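Long-range contacts in response regulator (Pseudomonas putida, PDB 3HDV), which probably acts in two-component signalling as a receiver domain that takes a phosphoryl group on a conserved aspartate: residues L9-D14 and D33-D38; K51-M56 and A80-I85; I57-M62 and V86-T91. All coordinates share one frame; numbering follows the deposited sequence.

Interaction 1 of 3, residues L9-D14 and D33-D38; sequences LVLVVD and DAVGAD
V35 touches both L9 and L11, one methyl to each. V35 CG1 lies 4.0 Å from L9 CD1. V35 CG2 lies equally far from L11 CD1, and it also rests against the carbonyl oxygen of V10. A chi1 of -74° puts CG2 between the backbone N and the carbonyl carbon, leaning to L11, while CG1 points back towards the L9 end. L9 has its CG anti to the backbone N (chi1 180°). This swings CD1 across to the backbone of D33 and A34 and to D33 CB, 3.9 Å from L9 CD1. A37 takes the next place on this face: its CB meets L11 CD1 at 3.9 Å and V13 CG2 at 4.2 Å. Y46 of helix 40-49 packs on L11 and V35, and A43 on V13.

The two strands are neighbours in the parallel sheet of a CheY-like receiver domain. They are the ends of a beta-alpha-beta unit whose helix is 17-29. V10 and V12 on one strand and A34 on the other face that helix and pack on L27.

Five backbone hydrogen bonds join the strands. V10 and V12 each give their N-H and take one through their O, and D14 N adds the last bond, to A37 O. The V12 N to V35 O bond is the shortest at 2.7 Å and is close to straight, 174° at the hydrogen. At the ends the acids turn to other partners. D33 OD2 forms a salt bridge with R52, while D14 OD2 accepts from N19 and D14 OD1 from N16 N.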
loop_
_atom_site.group_PDB
_atom_site.type_symbol
_atom_site.label_atom_id
_atom_site.label_comp_id
_atom_site.label_asym_id
_atom_site.label_seq_id
_atom_site.Cartn_x
_atom_site.Cartn_y
_atom_site.Cartn_z
ATOM N N LEU B 9 15.979 2.856 -7.156
ATOM C CA LEU B 9 14.724 2.204 -7.519
ATOM C C LEU B 9 14.523 0.882 -6.715
ATOM O O LEU B 9 15.410 0.015 -6.718
ATOM C CB LEU B 9 14.693 1.949 -9.030
ATOM C CG LEU B 9 13.482 1.264 -9.663
ATOM C CD1 LEU B 9 12.257 2.180 -9.402
ATOM C CD2 LEU B 9 13.768 1.102 -11.160
ATOM N N VAL B 10 13.351 0.735 -6.056
ATOM C CA VAL B 10 13.004 -0.474 -5.257
ATOM C C VAL B 10 12.010 -1.296 -6.042
ATOM O O VAL B 10 11.076 -0.736 -6.546
ATOM C CB VAL B 10 12.421 -0.083 -3.827
ATOM C CG1 VAL B 10 12.043 -1.334 -2.975
ATOM C CG2 VAL B 10 13.481 0.738 -3.038
ATOM N N LEU B 11 12.237 -2.605 -6.193
ATOM C CA LEU B 11 11.218 -3.474 -6.791
ATOM C C LEU B 11 10.412 -4.142 -5.657
ATOM O O LEU B 11 10.955 -4.864 -4.837
ATOM C CB LEU B 11 11.874 -4.590 -7.572
ATOM C CG LEU B 11 10.983 -5.694 -8.163
ATOM C CD1 LEU B 11 10.068 -5.142 -9.267
ATOM C CD2 LEU B 11 11.931 -6.808 -8.721
ATOM N N VAL B 12 9.114 -3.956 -5.660
ATOM C CA VAL B 12 8.263 -4.595 -4.639
ATOM C C VAL B 12 7.548 -5.789 -5.265
ATOM O O VAL B 12 6.765 -5.621 -6.191
ATOM C CB VAL B 12 7.198 -3.607 -4.135
ATOM C CG1 VAL B 12 6.216 -4.328 -3.142
ATOM C CG2 VAL B 12 7.885 -2.383 -3.433
ATOM N N VAL B 13 7.770 -6.980 -4.735
ATOM C CA VAL B 13 7.179 -8.168 -5.329
ATOM C C VAL B 13 6.117 -8.732 -4.369
ATOM O O VAL B 13 6.433 -9.088 -3.242
ATOM C CB VAL B 13 8.274 -9.247 -5.570
ATOM C CG1 VAL B 13 7.711 -10.541 -6.199
ATOM C CG2 VAL B 13 9.470 -8.625 -6.322
ATOM N N ASP B 14 4.885 -8.837 -4.859
ATOM C CA ASP B 14 3.790 -9.408 -4.080
ATOM C C ASP B 14 2.650 -9.767 -5.006
ATOM O O ASP B 14 2.309 -8.990 -5.917
ATOM C CB ASP B 14 3.335 -8.342 -3.061
ATOM C CG ASP B 14 2.392 -8.896 -2.008
ATOM O OD1 ASP B 14 1.907 -10.056 -2.139
ATOM O OD2 ASP B 14 2.172 -8.140 -1.053
ATOM N N ASP B 33 11.660 5.993 -5.236
ATOM C CA ASP B 33 11.028 5.423 -6.406
ATOM C C ASP B 33 10.827 3.906 -6.240
ATOM O O ASP B 33 11.707 3.219 -5.731
ATOM C CB ASP B 33 11.958 5.629 -7.568
ATOM C CG ASP B 33 11.253 5.935 -8.825
ATOM O OD1 ASP B 33 9.989 5.753 -8.895
ATOM O OD2 ASP B 33 11.998 6.357 -9.760
ATOM N N ALA B 34 9.688 3.392 -6.683
ATOM C CA ALA B 34 9.421 1.958 -6.516
ATOM C C ALA B 34 8.602 1.438 -7.640
ATOM O O ALA B 34 7.788 2.145 -8.153
ATOM C CB ALA B 34 8.720 1.697 -5.171
ATOM N N VAL B 35 8.795 0.171 -8.005
ATOM C CA VAL B 35 7.958 -0.436 -9.047
ATOM C C VAL B 35 7.522 -1.780 -8.521
ATOM O O VAL B 35 8.119 -2.266 -7.573
ATOM C CB VAL B 35 8.709 -0.617 -10.379
ATOM C CG1 VAL B 35 8.857 0.780 -11.072
ATOM C CG2 VAL B 35 10.078 -1.287 -10.172
ATOM N N GLY B 36 6.481 -2.357 -9.105
ATOM C CA GLY B 36 5.901 -3.584 -8.557
ATOM C C GLY B 36 5.911 -4.717 -9.537
ATOM O O GLY B 36 5.764 -4.481 -10.742
ATOM N N ALA B 37 6.086 -5.922 -9.023
ATOM C CA ALA B 37 5.993 -7.175 -9.806
ATOM C C ALA B 37 4.999 -8.067 -9.073
ATOM O O ALA B 37 5.000 -8.104 -7.811
ATOM C CB ALA B 37 7.335 -7.873 -9.835
ATOM N N ASP B 38 4.174 -8.807 -9.823
ATOM C CA ASP B 38 3.106 -9.590 -9.207
ATOM C C ASP B 38 3.460 -11.017 -8.886
ATOM O O ASP B 38 2.574 -11.832 -8.522
ATOM C CB ASP B 38 1.815 -9.487 -10.035
ATOM C CG ASP B 38 1.865 -10.292 -11.362
ATOM O OD1 ASP B 38 2.901 -10.941 -11.692
ATOM O OD2 ASP B 38 0.812 -10.256 -12.078
#

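Interaction 2 of 3, residues K51-M56 and A80-I85; sequences KRIGLM and AALSII
The backbones of I53-M56 and S83-I85 run parallel, with their short axes 31° apart, and M56 bonds to the other strand through both its N-H and its C=O. M56 N donates to S83 O and I85 N donates to M56 O, each at 3.0 Å. Further back the strands are bridged by a water, which donates to G54 O and accepts from S83 N.

M56, a selenomethionine here, has the most surface buried. Its CG stands anti to the backbone N (chi1 -171°), and the chain stays extended until it bends about the CG-SE bond (chi3 75°). The bend turns CE back to the side of I84, where it lies 3.8 Å from I84 CD1 and as close to I84 CG2. The two side chains run side by side and point the same way. L82 packs nearer the backbone of M56. Its CD2 touches M56 CB at 4.0 Å, and its CD1 lies over the G54-L55 peptide, 4.1 Å from L55 N. L70 and I74 of helix 67-75 pack on M56 from that face.

On the other face L55 reaches across to the partner strand. L55 CD1 comes within 3.4 Å of S83 O and 3.7 Å of S83 CB. The L55 and I85 side chains cross at an oblique angle, with CD1 of L55 3.9 Å from CD1 of I85. V121 of helix 114-124 packs on both. S83 OG turns to E124, near the end of the same helix.

Helix 67-75 links these two strands in a beta-alpha-beta unit. They are neighbouring inner strands of a five-stranded parallel sheet with strand order 2-1-3-4-5, the CheY-like receiver fold.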
loop_
_atom_site.group_PDB
_atom_site.type_symbol
_atom_site.label_atom_id
_atom_site.label_comp_id
_atom_site.label_asym_id
_atom_site.label_seq_id
_atom_site.Cartn_x
_atom_site.Cartn_y
_atom_site.Cartn_z
ATOM N N LYS B 51 17.943 -2.239 -15.004
ATOM C CA LYS B 51 19.185 -2.335 -14.240
ATOM C C LYS B 51 19.265 -1.367 -13.094
ATOM O O LYS B 51 20.105 -1.524 -12.212
ATOM C CB LYS B 51 20.409 -2.098 -15.176
ATOM C CG LYS B 51 20.589 -3.145 -16.281
ATOM C CD LYS B 51 21.120 -4.464 -15.712
ATOM C CE LYS B 51 20.007 -5.449 -15.306
ATOM N NZ LYS B 51 19.906 -6.603 -16.283
ATOM N N ARG B 52 18.427 -0.341 -13.134
ATOM C CA ARG B 52 18.360 0.641 -12.070
ATOM C C ARG B 52 17.857 0.080 -10.705
ATOM O O ARG B 52 18.161 0.643 -9.631
ATOM C CB ARG B 52 17.491 1.797 -12.528
ATOM C CG ARG B 52 17.731 3.109 -11.813
ATOM C CD ARG B 52 16.840 4.268 -12.424
ATOM N NE ARG B 52 16.247 5.007 -11.319
ATOM C CZ ARG B 52 14.970 5.334 -11.184
ATOM N NH1 ARG B 52 14.077 5.061 -12.150
ATOM N NH2 ARG B 52 14.598 5.982 -10.073
ATOM N N ILE B 53 17.097 -1.012 -10.729
ATOM C CA ILE B 53 16.643 -1.634 -9.464
ATOM C C ILE B 53 17.851 -1.940 -8.563
ATOM O O ILE B 53 18.730 -2.723 -8.926
ATOM C CB ILE B 53 15.790 -2.893 -9.714
ATOM C CG1 ILE B 53 14.530 -2.504 -10.521
ATOM C CG2 ILE B 53 15.512 -3.660 -8.368
ATOM C CD1 ILE B 53 13.828 -3.737 -11.095
ATOM N N GLY B 54 17.921 -1.316 -7.387
ATOM C CA GLY B 54 19.031 -1.639 -6.464
ATOM C C GLY B 54 18.621 -2.428 -5.238
ATOM O O GLY B 54 19.487 -2.841 -4.433
ATOM N N LEU B 55 17.307 -2.657 -5.088
ATOM C CA LEU B 55 16.807 -3.394 -3.911
ATOM C C LEU B 55 15.479 -4.047 -4.255
ATOM O O LEU B 55 14.671 -3.466 -4.943
ATOM C CB LEU B 55 16.647 -2.441 -2.676
ATOM C CG LEU B 55 15.957 -2.868 -1.366
ATOM C CD1 LEU B 55 16.745 -3.942 -0.639
ATOM C CD2 LEU B 55 15.866 -1.690 -0.445
HETATM N N MSE B 56 15.254 -5.251 -3.741
HETATM C CA MSE B 56 13.950 -5.868 -3.931
HETATM C C MSE B 56 13.346 -6.223 -2.561
HETATM O O MSE B 56 14.027 -6.790 -1.710
HETATM C CB MSE B 56 14.123 -7.135 -4.739
HETATM C CG MSE B 56 12.839 -7.762 -5.177
HETATM SE SE MSE B 56 13.186 -9.496 -6.047
HETATM C CE MSE B 56 13.599 -10.618 -4.483
ATOM N N ALA B 80 23.082 -12.007 -8.538
ATOM C CA ALA B 80 23.266 -12.668 -7.242
ATOM C C ALA B 80 23.608 -11.749 -6.089
ATOM O O ALA B 80 23.416 -12.114 -4.948
ATOM C CB ALA B 80 24.298 -13.824 -7.319
ATOM N N ALA B 81 24.121 -10.562 -6.377
ATOM C CA ALA B 81 24.486 -9.615 -5.314
ATOM C C ALA B 81 23.313 -8.709 -4.922
ATOM O O ALA B 81 23.461 -7.876 -4.036
ATOM C CB ALA B 81 25.713 -8.756 -5.722
ATOM N N LEU B 82 22.170 -8.860 -5.579
ATOM C CA LEU B 82 20.994 -8.018 -5.311
ATOM C C LEU B 82 20.607 -8.004 -3.816
ATOM O O LEU B 82 20.425 -9.060 -3.205
ATOM C CB LEU B 82 19.791 -8.485 -6.125
ATOM C CG LEU B 82 18.479 -7.689 -5.944
ATOM C CD1 LEU B 82 18.542 -6.291 -6.563
ATOM C CD2 LEU B 82 17.353 -8.480 -6.583
ATOM N N SER B 83 20.521 -6.805 -3.261
ATOM C CA SER B 83 19.975 -6.603 -1.926
ATOM C C SER B 83 18.493 -6.998 -1.851
ATOM O O SER B 83 17.686 -6.498 -2.617
ATOM C CB SER B 83 20.073 -5.131 -1.608
ATOM O OG SER B 83 21.413 -4.862 -1.327
ATOM N N ILE B 84 18.157 -7.858 -0.900
ATOM C CA ILE B 84 16.792 -8.351 -0.773
ATOM C C ILE B 84 16.371 -8.247 0.685
ATOM O O ILE B 84 17.104 -8.666 1.590
ATOM C CB ILE B 84 16.691 -9.802 -1.268
ATOM C CG1 ILE B 84 17.061 -9.864 -2.754
ATOM C CG2 ILE B 84 15.280 -10.422 -1.052
ATOM C CD1 ILE B 84 17.131 -11.309 -3.228
ATOM N N ILE B 85 15.192 -7.666 0.884
ATOM C CA ILE B 85 14.529 -7.602 2.187
ATOM C C ILE B 85 13.226 -8.460 2.022
ATOM O O ILE B 85 12.436 -8.255 1.102
ATOM C CB ILE B 85 14.157 -6.165 2.592
ATOM C CG1 ILE B 85 15.399 -5.304 2.828
ATOM C CG2 ILE B 85 13.202 -6.191 3.881
ATOM C CD1 ILE B 85 15.086 -3.838 2.922
HETATM O O HOH W 1 21.467 -4.489 -4.828
#

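Interaction 3 of 3, residues I57-M62 and V86-T91; sequences ITDLRM and VVSGDT
L60 and V86 cross at about a right angle, L60 CG lying 3.6 Å from V86 CG1. Beyond V86, L60 CD1 packs against S88 OG and T91 OG1, which are hydrogen-bonded to G89 O and E95. Nearer the sheet the pairs run alongside each other. I57 CG2 and V87 CG2 point the same way, 3.8 Å apart, and T58 and V86 do likewise on the opposite face. V87 N bonds to T58 O.

D59 turns its carboxylate to the other loop. With CG anti to the backbone N (chi1 -158°), OD1 takes G89 N at 3.0 Å on its syn side, tilted from the carboxylate plane, with 167° at the hydrogen. L60 N approaches the same oxygen on the anti side, and R61 N comes from above the plane, making an Asx turn. R61 bends at chi2 and chi3. Its NH1 then gives D90 O a 2.7 Å bond, with the oxygen at the guanidinium edge and in its plane. NH1 also forms a salt bridge with E95.

D59 is the predicted phosphorylation site, unmodified here. Of its three N-H bonds, G89's is straight, L60's bent and R61's longer; together they restrain the carboxylate and link the two loops.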
loop_
_atom_site.group_PDB
_atom_site.type_symbol
_atom_site.label_atom_id
_atom_site.label_comp_id
_atom_site.label_asym_id
_atom_site.label_seq_id
_atom_site.Cartn_x
_atom_site.Cartn_y
_atom_site.Cartn_z
ATOM N N ILE B 57 12.072 -5.911 -2.409
ATOM C CA ILE B 57 11.267 -6.342 -1.269
ATOM C C ILE B 57 10.305 -7.418 -1.749
ATOM O O ILE B 57 9.581 -7.199 -2.705
ATOM C CB ILE B 57 10.446 -5.180 -0.643
ATOM C CG1 ILE B 57 11.427 -4.109 -0.126
ATOM C CG2 ILE B 57 9.498 -5.732 0.515
ATOM C CD1 ILE B 57 10.755 -2.830 0.199
ATOM N N THR B 58 10.308 -8.568 -1.090
ATOM C CA THR B 58 9.430 -9.651 -1.477
ATOM C C THR B 58 8.698 -10.356 -0.333
ATOM O O THR B 58 9.213 -10.472 0.779
ATOM C CB THR B 58 10.177 -10.715 -2.359
ATOM O OG1 THR B 58 9.217 -11.618 -2.920
ATOM C CG2 THR B 58 11.156 -11.529 -1.528
ATOM N N ASP B 59 7.471 -10.795 -0.617
ATOM C CA ASP B 59 6.760 -11.790 0.244
ATOM C C ASP B 59 7.338 -13.174 -0.094
ATOM O O ASP B 59 8.005 -13.355 -1.145
ATOM C CB ASP B 59 5.228 -11.717 0.018
ATOM C CG ASP B 59 4.402 -12.296 1.200
ATOM O OD1 ASP B 59 4.915 -13.083 2.044
ATOM O OD2 ASP B 59 3.215 -11.994 1.270
ATOM N N LEU B 60 7.137 -14.134 0.808
ATOM C CA LEU B 60 7.498 -15.517 0.614
ATOM C C LEU B 60 6.289 -16.294 0.083
ATOM O O LEU B 60 6.423 -17.200 -0.715
ATOM C CB LEU B 60 7.955 -16.101 1.953
ATOM C CG LEU B 60 9.336 -15.600 2.436
ATOM C CD1 LEU B 60 9.666 -16.419 3.667
ATOM C CD2 LEU B 60 10.482 -15.714 1.367
ATOM N N ARG B 61 5.113 -15.886 0.536
ATOM C CA ARG B 61 3.841 -16.525 0.262
ATOM C C ARG B 61 3.237 -16.001 -1.069
ATOM O O ARG B 61 2.512 -15.010 -1.104
ATOM C CB ARG B 61 2.974 -16.165 1.461
ATOM C CG ARG B 61 2.225 -17.286 2.135
ATOM C CD ARG B 61 2.994 -18.442 2.786
ATOM N NE ARG B 61 3.947 -19.176 1.943
ATOM C CZ ARG B 61 5.191 -19.402 2.335
ATOM N NH1 ARG B 61 5.601 -18.937 3.532
ATOM N NH2 ARG B 61 6.018 -20.058 1.567
HETATM N N MSE B 62 3.573 -16.639 -2.168
HETATM C CA MSE B 62 3.097 -16.183 -3.467
HETATM C C MSE B 62 2.803 -17.356 -4.355
HETATM O O MSE B 62 3.444 -18.382 -4.234
HETATM C CB MSE B 62 4.113 -15.271 -4.153
HETATM C CG MSE B 62 4.432 -13.987 -3.345
HETATM SE SE MSE B 62 5.638 -12.777 -4.395
HETATM C CE MSE B 62 7.162 -14.019 -4.671
ATOM N N VAL B 86 13.063 -9.442 2.896
ATOM C CA VAL B 86 11.858 -10.294 2.926
ATOM C C VAL B 86 10.859 -9.654 3.893
ATOM O O VAL B 86 11.225 -9.309 5.034
ATOM C CB VAL B 86 12.224 -11.713 3.321
ATOM C CG1 VAL B 86 10.947 -12.574 3.664
ATOM C CG2 VAL B 86 13.048 -12.376 2.108
ATOM N N VAL B 87 9.646 -9.441 3.403
ATOM C CA VAL B 87 8.489 -9.096 4.255
ATOM C C VAL B 87 7.427 -10.183 4.123
ATOM O O VAL B 87 6.674 -10.201 3.149
ATOM C CB VAL B 87 7.981 -7.665 3.987
ATOM C CG1 VAL B 87 6.822 -7.309 4.962
ATOM C CG2 VAL B 87 9.174 -6.623 4.207
ATOM N N SER B 88 7.331 -11.066 5.131
ATOM C CA SER B 88 6.575 -12.308 4.965
ATOM C C SER B 88 5.250 -12.453 5.705
ATOM O O SER B 88 5.135 -12.085 6.905
ATOM C CB SER B 88 7.465 -13.451 5.416
ATOM O OG SER B 88 6.860 -14.674 5.113
ATOM N N GLY B 89 4.268 -13.032 4.999
ATOM C CA GLY B 89 3.104 -13.630 5.649
ATOM C C GLY B 89 3.480 -14.894 6.418
ATOM O O GLY B 89 4.641 -15.083 6.764
ATOM N N ASP B 90 2.517 -15.779 6.664
ATOM C CA ASP B 90 2.767 -17.037 7.408
ATOM C C ASP B 90 4.006 -17.796 6.917
ATOM O O ASP B 90 4.155 -18.078 5.706
ATOM C CB ASP B 90 1.555 -17.990 7.303
ATOM C CG ASP B 90 0.263 -17.408 7.931
ATOM O OD1 ASP B 90 0.307 -16.396 8.712
ATOM O OD2 ASP B 90 -0.817 -17.968 7.608
ATOM N N THR B 91 4.896 -18.111 7.844
ATOM C CA THR B 91 6.138 -18.793 7.490
ATOM C C THR B 91 6.485 -19.642 8.728
ATOM O O THR B 91 5.606 -19.872 9.562
ATOM C CB THR B 91 7.276 -17.778 7.068
ATOM O OG1 THR B 91 8.526 -18.475 6.884
ATOM C CG2 THR B 91 7.498 -16.667 8.124
#

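In the fold
From the N terminus, strand 9-13 leads through helix 17-29 to strand 33-37. Interaction 1 closes this first loop at one edge of the sheet. The chain then passes through helix 40-49 to strand 53-58, on the other side of strand 9-13. Interactions 2 and 3 follow in series. Both close the loop through helix 67-75, and their segments alternate, so the two contacts cross. Interaction 2 lies at the N-terminal ends of strands 53-58 and 83-88, interaction 3 at the C-terminal ends and the loops beyond. Probable backbone bonds tie L11 to L55 of interaction 2, and L11 and V13 to I57 of interaction 3. V13 also packs on M56.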